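Local atomic coordinates of peptidase M3B, oligoendopeptidase F (Enterococcus faecium, PDB entry 2QR4), a protein that probably cleaves short peptides as an oligoendopeptidase F of the M3 family, whose members are zinc-dependent metallopeptidases with a largely helical fold. Residues 15-18 with 19-23; 40-43 with 44-47; 436-439 with 440-444; 469-472 with 473-476. All coordinates share one frame; numbering follows the deposited sequence.

Interaction 1 of 4, residues 15-18 with 19-23; sequences LSEE and LKQSE
Leu15 and Leu19 are joined by the last i to i+4 backbone bond in residues 15-23. Leu19 N gives its hydrogen to Leu15 O at 3.0 Å. The next two bonds span one residue less. Lys20 N reaches Glu17 O at 3.0 Å, and Gln21 N reaches Glu18 O at 2.9 Å. This i to i+3 pattern is that of a tighter 3-10 turn, and it leads the chain from helix 4-18 toward helix 22-25.

The side-chain contacts are mostly with main-chain atoms. Leu19 CB sits 3.3 Å from Ser16 O. The methylenes of Lys20 lie beside Glu17 O. Gln21 bends at its second torsion (chi2 140°), which folds its amide back over Glu18, with Gln21 NE2 3.5 Å from Glu18 CA.

Polar side chains come near each other without bonding across the turn. Glu17 OE1 and Gln21 NE2 stay 4.1 Å apart, their carboxylate and amide planes 72° from parallel. Glu17 OE2 and Lys20 NZ are 5.0 Å apart, so their opposite charges are near but not in contact.

Glu18 is extended, with CG opposite the backbone N (chi1 -163°), and its carboxylate forms a salt bridge with Arg45. Ser16 OG bonds to Tyr12 O and Lys83, while Ser22 OG bonds to Ala87 O and Trp90. Leu15 packs on Gln49 and Ile53 of helix 33-63 and Leu19 on Lys83, Val84 and Ala87 of helix 68-87, so the turn lies against both.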
# COMPACT_ATOMS: atom_id res chain seq x y z
N LEU A 15 10.00 -16.60 -21.39
CA LEU A 15 10.89 -15.94 -20.44
C LEU A 15 11.16 -16.83 -19.23
O LEU A 15 12.29 -16.90 -18.77
CB LEU A 15 10.30 -14.61 -20.02
CG LEU A 15 10.78 -13.41 -20.82
CD1 LEU A 15 11.55 -13.83 -22.07
CD2 LEU A 15 9.59 -12.55 -21.18
N SER A 16 10.12 -17.49 -18.72
CA SER A 16 10.24 -18.42 -17.59
C SER A 16 11.21 -19.55 -17.85
O SER A 16 11.95 -19.94 -16.96
CB SER A 16 8.89 -19.03 -17.22
OG SER A 16 8.07 -18.08 -16.57
N GLU A 17 11.19 -20.10 -19.05
CA GLU A 17 12.06 -21.21 -19.35
C GLU A 17 13.48 -20.71 -19.58
O GLU A 17 14.43 -21.29 -19.06
CB GLU A 17 11.55 -22.00 -20.56
CG GLU A 17 12.33 -21.78 -21.86
CD GLU A 17 13.35 -22.88 -22.13
OE1 GLU A 17 13.85 -22.98 -23.28
OE2 GLU A 17 13.64 -23.65 -21.19
N GLU A 18 13.63 -19.64 -20.34
CA GLU A 18 14.95 -19.09 -20.62
C GLU A 18 15.64 -18.81 -19.29
O GLU A 18 16.86 -18.96 -19.15
CB GLU A 18 14.84 -17.79 -21.42
CG GLU A 18 16.14 -17.38 -22.09
CD GLU A 18 16.05 -16.03 -22.80
OE1 GLU A 18 14.97 -15.40 -22.77
OE2 GLU A 18 17.07 -15.60 -23.38
N LEU A 19 14.84 -18.41 -18.32
CA LEU A 19 15.32 -17.99 -17.02
C LEU A 19 16.11 -19.07 -16.30
O LEU A 19 16.94 -18.78 -15.45
CB LEU A 19 14.13 -17.59 -16.17
CG LEU A 19 14.41 -16.59 -15.08
CD1 LEU A 19 15.03 -15.37 -15.71
CD2 LEU A 19 13.10 -16.26 -14.40
N LYS A 20 15.82 -20.33 -16.64
CA LYS A 20 16.49 -21.46 -16.01
C LYS A 20 17.98 -21.46 -16.33
O LYS A 20 18.79 -21.98 -15.57
CB LYS A 20 15.83 -22.78 -16.44
CG LYS A 20 14.42 -22.95 -15.88
CD LYS A 20 13.62 -24.02 -16.61
CE LYS A 20 12.19 -24.11 -16.06
NZ LYS A 20 11.29 -24.91 -16.93
N GLN A 21 18.34 -20.84 -17.46
CA GLN A 21 19.73 -20.76 -17.87
C GLN A 21 20.53 -19.76 -17.03
O GLN A 21 21.74 -19.64 -17.17
CB GLN A 21 19.82 -20.42 -19.36
CG GLN A 21 19.30 -21.54 -20.27
CD GLN A 21 18.49 -21.02 -21.44
OE1 GLN A 21 18.94 -20.15 -22.20
NE2 GLN A 21 17.28 -21.55 -21.61
N SER A 22 19.84 -19.04 -16.15
CA SER A 22 20.49 -18.12 -15.22
C SER A 22 21.50 -18.84 -14.34
O SER A 22 22.60 -18.36 -14.11
CB SER A 22 19.47 -17.45 -14.32
OG SER A 22 20.06 -16.38 -13.61
N GLU A 23 21.10 -20.01 -13.85
CA GLU A 23 21.95 -20.82 -13.00
C GLU A 23 23.32 -21.05 -13.63
O GLU A 23 24.33 -20.99 -12.94
CB GLU A 23 21.28 -22.16 -12.72
CG GLU A 23 21.68 -22.77 -11.40
CD GLU A 23 21.67 -21.74 -10.28
OE1 GLU A 23 20.96 -20.72 -10.42
OE2 GLU A 23 22.37 -21.95 -9.27

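Interaction 2 of 4, residues 40-43 with 44-47; sequences IEFV and LRVY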
# COMPACT_ATOMS: atom_id res chain seq x y z
N ILE A 40 26.54 -11.14 -19.49
CA ILE A 40 25.96 -9.84 -19.77
C ILE A 40 24.89 -9.97 -20.85
O ILE A 40 23.83 -9.38 -20.75
CB ILE A 40 27.02 -8.85 -20.28
CG1 ILE A 40 27.95 -8.44 -19.15
CG2 ILE A 40 26.35 -7.62 -20.84
CD1 ILE A 40 29.24 -7.88 -19.61
N GLU A 41 25.19 -10.76 -21.88
CA GLU A 41 24.25 -10.96 -22.97
C GLU A 41 22.98 -11.62 -22.46
O GLU A 41 21.88 -11.23 -22.84
CB GLU A 41 24.86 -11.81 -24.07
CG GLU A 41 25.75 -11.02 -24.97
CD GLU A 41 26.65 -11.91 -25.81
OE1 GLU A 41 26.66 -13.13 -25.57
OE2 GLU A 41 27.34 -11.38 -26.71
N PHE A 42 23.15 -12.60 -21.58
CA PHE A 42 22.01 -13.31 -21.05
C PHE A 42 21.13 -12.40 -20.21
O PHE A 42 19.93 -12.31 -20.47
CB PHE A 42 22.42 -14.54 -20.24
CG PHE A 42 21.28 -15.13 -19.45
CD1 PHE A 42 20.38 -16.01 -20.05
CD2 PHE A 42 21.07 -14.78 -18.12
CE1 PHE A 42 19.31 -16.54 -19.34
CE2 PHE A 42 19.99 -15.31 -17.38
CZ PHE A 42 19.11 -16.18 -17.99
N VAL A 43 21.69 -11.74 -19.20
CA VAL A 43 20.79 -11.04 -18.28
C VAL A 43 20.15 -9.82 -18.92
O VAL A 43 19.01 -9.50 -18.63
CB VAL A 43 21.37 -10.69 -16.86
CG1 VAL A 43 22.42 -11.69 -16.39
CG2 VAL A 43 21.87 -9.28 -16.80
N LEU A 44 20.86 -9.14 -19.80
CA LEU A 44 20.29 -7.97 -20.44
C LEU A 44 19.14 -8.39 -21.35
O LEU A 44 18.13 -7.71 -21.44
CB LEU A 44 21.36 -7.20 -21.23
CG LEU A 44 21.80 -5.86 -20.62
CD1 LEU A 44 21.50 -5.75 -19.12
CD2 LEU A 44 23.27 -5.59 -20.89
N ARG A 45 19.30 -9.52 -22.00
CA ARG A 45 18.33 -9.99 -22.94
C ARG A 45 17.05 -10.40 -22.21
O ARG A 45 15.95 -10.06 -22.64
CB ARG A 45 18.91 -11.17 -23.72
CG ARG A 45 17.96 -11.87 -24.64
CD ARG A 45 18.24 -13.37 -24.64
NE ARG A 45 19.65 -13.69 -24.88
CZ ARG A 45 20.26 -14.78 -24.43
NH1 ARG A 45 19.58 -15.66 -23.68
NH2 ARG A 45 21.54 -15.00 -24.71
N VAL A 46 17.21 -11.12 -21.10
CA VAL A 46 16.05 -11.59 -20.35
C VAL A 46 15.39 -10.41 -19.66
O VAL A 46 14.16 -10.27 -19.69
CB VAL A 46 16.45 -12.66 -19.31
CG1 VAL A 46 15.33 -12.92 -18.39
CG2 VAL A 46 16.77 -13.94 -20.02
N TYR A 47 16.21 -9.56 -19.07
CA TYR A 47 15.72 -8.47 -18.26
C TYR A 47 14.93 -7.48 -19.11
O TYR A 47 13.81 -7.12 -18.77
CB TYR A 47 16.88 -7.79 -17.52
CG TYR A 47 16.47 -6.74 -16.53
CD1 TYR A 47 16.15 -7.07 -15.22
CD2 TYR A 47 16.41 -5.41 -16.90
CE1 TYR A 47 15.78 -6.09 -14.30
CE2 TYR A 47 16.04 -4.43 -16.01
CZ TYR A 47 15.72 -4.77 -14.71
OH TYR A 47 15.36 -3.77 -13.84
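Phe42 and Val46 form the tight side of this contact. Val46 CG2 lies over one face of the Phe42 ring, 4.0 Å from its centroid and 26° off the normal. This is a CH-pi contact, displaced toward the rim near Phe42 CE1. The ring gets there with CG opposite the backbone N (chi1 168°). Val46 CG2 lies on the N side of its own residue, which turns it back to the preceding turn. Ile40 and Leu44 make a second apolar pair. They lie side by side and point the same way, with Ile40 CG2 3.7 Å from Leu44 CD2.

Both pairs are i to i+4 neighbours within the long helix 33-63. Regular alpha-helical bonds hold the spacing, such as Val46 N to Phe42 O at 3.0 Å and Tyr47 N to Val43 O at 2.8 Å. The apolar residues meet other parts of the fold: Ile40 and Val43 pack on Phe91, Val46 on Val84, and the Phe42 ring meets that of His25.

Glu41 and Arg45 are on the looser, more exposed side. The Arg45 chain bends twice and lays one face of its guanidinium over Phe42 CA. Its plane stands nearly square to the Phe42 ring, at 89°, with Arg45 NH1 3.7 Å from Phe42 CD1. Arg45 NH1 is held by the Glu18 carboxylate. Glu41 OE1 remains 5.5 Å from Arg45 NH2, too far for a direct salt bridge.

Interaction 3 of 4, residues 436-439 with 440-444; sequences VFRQ and TQFAE
Arg438 and Phe442 meet one turn apart. The Phe442 ring comes in over the guanidinium with its far end, CZ lying 3.4 Å above the middle of the guanidinium plane. The two planes are 65° apart, so this is not a parallel stack. The same ring turns one face to the main chain, where Arg438 O is 3.4 Å from Phe442 CG. The Gln439 side chain packs beside the ring.

Thr440 makes the second close contact. With OG1 beside its own backbone N (chi1 -63°), the hydroxyl reaches back and donates to Val436 O at 2.6 Å. Thr440 N donates to the same oxygen at 2.9 Å. The two donors approach from opposite faces of the carbonyl plane. Ser506 OG lies within bonding distance of both Thr440 OG1 and Val436 O, and its one hydrogen can serve only one of them at a time.

Further out, a water lies in the guanidinium plane. It accepts from Arg438 NH2 at 2.6 Å and donates to Gln441 OE1 at 2.8 Å. A salt bridge from Glu489 to Arg438 NH1 helps fix the guanidinium, and Gln441 NE2 donates to Asn472 OD1.

The chain here is helix 418-454, with a wider pi-type turn at 436-438. Helix 461-476 touches it through Tyr468 and Tyr475, helix 503-520 through Tyr505 and Phe509, and helix 246-258 through Leu252 and Val256.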
# COMPACT_ATOMS: atom_id res chain seq x y z
N VAL A 436 7.15 26.03 -15.20
CA VAL A 436 8.20 26.30 -14.22
C VAL A 436 7.71 26.47 -12.78
O VAL A 436 8.15 25.72 -11.91
CB VAL A 436 9.24 27.36 -14.66
CG1 VAL A 436 8.75 28.16 -15.81
CG2 VAL A 436 9.70 28.21 -13.49
N PHE A 437 6.78 27.39 -12.55
CA PHE A 437 6.32 27.68 -11.20
C PHE A 437 5.57 26.51 -10.57
O PHE A 437 5.90 26.07 -9.46
CB PHE A 437 5.49 28.99 -11.15
CG PHE A 437 6.33 30.23 -11.24
CD1 PHE A 437 7.16 30.59 -10.19
CD2 PHE A 437 6.31 31.02 -12.39
CE1 PHE A 437 7.98 31.74 -10.27
CE2 PHE A 437 7.11 32.18 -12.48
CZ PHE A 437 7.95 32.53 -11.41
N ARG A 438 4.57 26.00 -11.28
CA ARG A 438 3.73 24.93 -10.74
C ARG A 438 4.51 23.60 -10.57
O ARG A 438 4.46 22.97 -9.51
CB ARG A 438 2.48 24.78 -11.61
CG ARG A 438 1.48 23.72 -11.19
CD ARG A 438 0.11 24.05 -11.81
NE ARG A 438 -0.83 22.92 -11.80
CZ ARG A 438 -1.51 22.51 -10.73
NH1 ARG A 438 -2.33 21.48 -10.83
NH2 ARG A 438 -1.37 23.11 -9.54
N GLN A 439 5.25 23.20 -11.59
CA GLN A 439 6.03 21.97 -11.48
C GLN A 439 7.11 22.11 -10.42
O GLN A 439 7.38 21.17 -9.67
CB GLN A 439 6.62 21.57 -12.82
CG GLN A 439 5.56 21.36 -13.92
CD GLN A 439 4.39 20.48 -13.46
OE1 GLN A 439 3.23 20.81 -13.70
NE2 GLN A 439 4.69 19.35 -12.83
N THR A 440 7.69 23.29 -10.31
CA THR A 440 8.68 23.50 -9.27
C THR A 440 8.06 23.49 -7.87
O THR A 440 8.66 22.97 -6.94
CB THR A 440 9.48 24.76 -9.52
OG1 THR A 440 10.19 24.60 -10.75
CG2 THR A 440 10.47 25.00 -8.38
N GLN A 441 6.85 24.05 -7.75
CA GLN A 441 6.08 23.95 -6.52
C GLN A 441 5.98 22.48 -6.10
O GLN A 441 6.25 22.12 -4.95
CB GLN A 441 4.67 24.54 -6.71
CG GLN A 441 3.83 24.67 -5.41
CD GLN A 441 2.40 25.14 -5.68
OE1 GLN A 441 2.08 25.62 -6.77
NE2 GLN A 441 1.52 24.98 -4.70
N PHE A 442 5.59 21.64 -7.06
CA PHE A 442 5.46 20.21 -6.85
C PHE A 442 6.81 19.63 -6.46
O PHE A 442 6.88 18.81 -5.54
CB PHE A 442 4.92 19.50 -8.11
CG PHE A 442 3.47 19.84 -8.45
CD1 PHE A 442 2.64 20.43 -7.52
CD2 PHE A 442 2.95 19.52 -9.70
CE1 PHE A 442 1.31 20.74 -7.83
CE2 PHE A 442 1.63 19.81 -10.02
CZ PHE A 442 0.80 20.42 -9.08
N ALA A 443 7.88 20.06 -7.14
CA ALA A 443 9.20 19.50 -6.87
C ALA A 443 9.65 19.84 -5.46
O ALA A 443 10.31 19.03 -4.80
CB ALA A 443 10.24 19.97 -7.89
N GLU A 444 9.29 21.04 -5.02
CA GLU A 444 9.62 21.50 -3.68
C GLU A 444 8.86 20.69 -2.63
O GLU A 444 9.43 20.29 -1.61
CB GLU A 444 9.35 23.01 -3.52
CG GLU A 444 9.89 23.61 -2.20
CD GLU A 444 9.80 25.15 -2.14
OE1 GLU A 444 9.52 25.81 -3.16
OE2 GLU A 444 10.03 25.70 -1.05
O HOH W 1 -0.11 25.07 -8.48

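Interaction 4 of 4, residues 469-472 with 473-476; sequences GKLN and AKYY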
# COMPACT_ATOMS: atom_id res chain seq x y z
N GLY A 469 -0.95 23.80 1.82
CA GLY A 469 -1.60 25.11 1.87
C GLY A 469 -0.63 26.28 1.98
O GLY A 469 -0.77 27.29 1.28
N LYS A 470 0.38 26.15 2.85
CA LYS A 470 1.33 27.26 3.04
C LYS A 470 2.20 27.49 1.81
O LYS A 470 2.45 28.64 1.43
CB LYS A 470 2.21 27.03 4.27
CG LYS A 470 1.51 27.40 5.56
CD LYS A 470 2.09 26.68 6.77
CE LYS A 470 1.22 26.99 8.00
NZ LYS A 470 1.98 26.81 9.27
N LEU A 471 2.66 26.40 1.21
CA LEU A 471 3.54 26.46 0.05
C LEU A 471 2.78 27.09 -1.11
O LEU A 471 3.31 27.91 -1.86
CB LEU A 471 4.02 25.05 -0.33
CG LEU A 471 5.02 24.87 -1.47
CD1 LEU A 471 6.37 25.44 -1.10
CD2 LEU A 471 5.16 23.40 -1.83
N ASN A 472 1.50 26.73 -1.24
CA ASN A 472 0.68 27.29 -2.29
C ASN A 472 0.56 28.81 -2.17
O ASN A 472 0.66 29.53 -3.17
CB ASN A 472 -0.71 26.65 -2.30
CG ASN A 472 -1.40 26.77 -3.65
OD1 ASN A 472 -1.05 26.09 -4.61
ND2 ASN A 472 -2.38 27.64 -3.73
N ALA A 473 0.37 29.29 -0.95
CA ALA A 473 0.18 30.72 -0.68
C ALA A 473 1.47 31.47 -0.93
O ALA A 473 1.45 32.60 -1.43
CB ALA A 473 -0.30 30.94 0.77
N LYS A 474 2.60 30.84 -0.58
CA LYS A 474 3.93 31.40 -0.84
C LYS A 474 4.12 31.59 -2.35
O LYS A 474 4.62 32.62 -2.80
CB LYS A 474 5.02 30.47 -0.30
CG LYS A 474 6.46 31.00 -0.45
CD LYS A 474 7.53 30.06 0.16
CE LYS A 474 7.93 28.96 -0.84
NZ LYS A 474 9.14 28.16 -0.45
N TYR A 475 3.73 30.58 -3.12
CA TYR A 475 3.86 30.65 -4.56
C TYR A 475 2.90 31.65 -5.20
O TYR A 475 3.31 32.50 -5.97
CB TYR A 475 3.69 29.27 -5.18
CG TYR A 475 5.00 28.53 -5.30
CD1 TYR A 475 5.65 28.07 -4.18
CD2 TYR A 475 5.59 28.31 -6.55
CE1 TYR A 475 6.86 27.41 -4.27
CE2 TYR A 475 6.79 27.64 -6.66
CZ TYR A 475 7.42 27.19 -5.50
OH TYR A 475 8.62 26.54 -5.56
N TYR A 476 1.63 31.60 -4.86
CA TYR A 476 0.70 32.46 -5.56
C TYR A 476 0.61 33.88 -5.05
O TYR A 476 0.22 34.77 -5.81
CB TYR A 476 -0.67 31.79 -5.64
CG TYR A 476 -0.65 30.66 -6.65
CD1 TYR A 476 -0.78 30.92 -8.02
CD2 TYR A 476 -0.44 29.36 -6.25
CE1 TYR A 476 -0.76 29.89 -8.95
CE2 TYR A 476 -0.40 28.32 -7.17
CZ TYR A 476 -0.57 28.59 -8.51
OH TYR A 476 -0.54 27.56 -9.40
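Leu471 with Tyr475, and Asn472 with Tyr476, are side-chain pairs one turn apart in the last turns of helix 461-476. Leu471 and Tyr475 lie alongside each other and point the same way. Leu471 CD1 touches Tyr475 CE1 at 3.8 Å. The edge of the Tyr475 ring also faces the main chain, with Tyr475 CD1 3.3 Å from Leu471 O. Leu471 CD1 meets Lys474 as well, 3.9 Å from Lys474 CE, because the lysine chain bends at its third torsion (chi3 84°). The polar ends of Lys474 and Tyr475 both go to Glu444, and Lys474 NZ also bonds to Asn257 OD1, so the ammonium has two partners.

The underlying pattern is plain alpha-helical i to i+4 bonding. Tyr475 N donates to Leu471 O at 3.0 Å, and Tyr476 N to Asn472 O at 2.8 Å. Through these side chains the helix packs against helix 418-454, where Leu471 touches Phe445, and against helix 260-274, where Tyr476 touches Leu263 and Met267.

The Asn472 amide lies obliquely beside the CD2-CE2 bond of Tyr476, the two planes 41° apart. Asn472 ND2 is 3.6 Å from Tyr476 CD2. Asn472 OD1, which is held by Gln441, is 3.5 Å from Tyr476 CE2.

Overall arrangement
The four contacts form two separate pairs. Interactions 1 and 2 have centres 11 Å apart and are joined by the salt bridge Glu18 OE2 to Arg45 NH1, 2.5 Å. Phe42 CE1 and CZ also pack on Glu18 O and Ser22 N, each at 3.5 Å. Interactions 3 and 4 are likewise 11 Å apart. Glu444 OE2 meets Lys474 NZ, and Glu444 OE1 meets Tyr475 OH, each at 2.7 Å. Centres of interactions 1 and 4 are about 53 Å apart, on opposite sides of the chain's centre. Interactions 3 and 4 fall within the M3 family region. Helix 361-379 of that region carries an HExxH sequence, the family's usual zinc-binding signature.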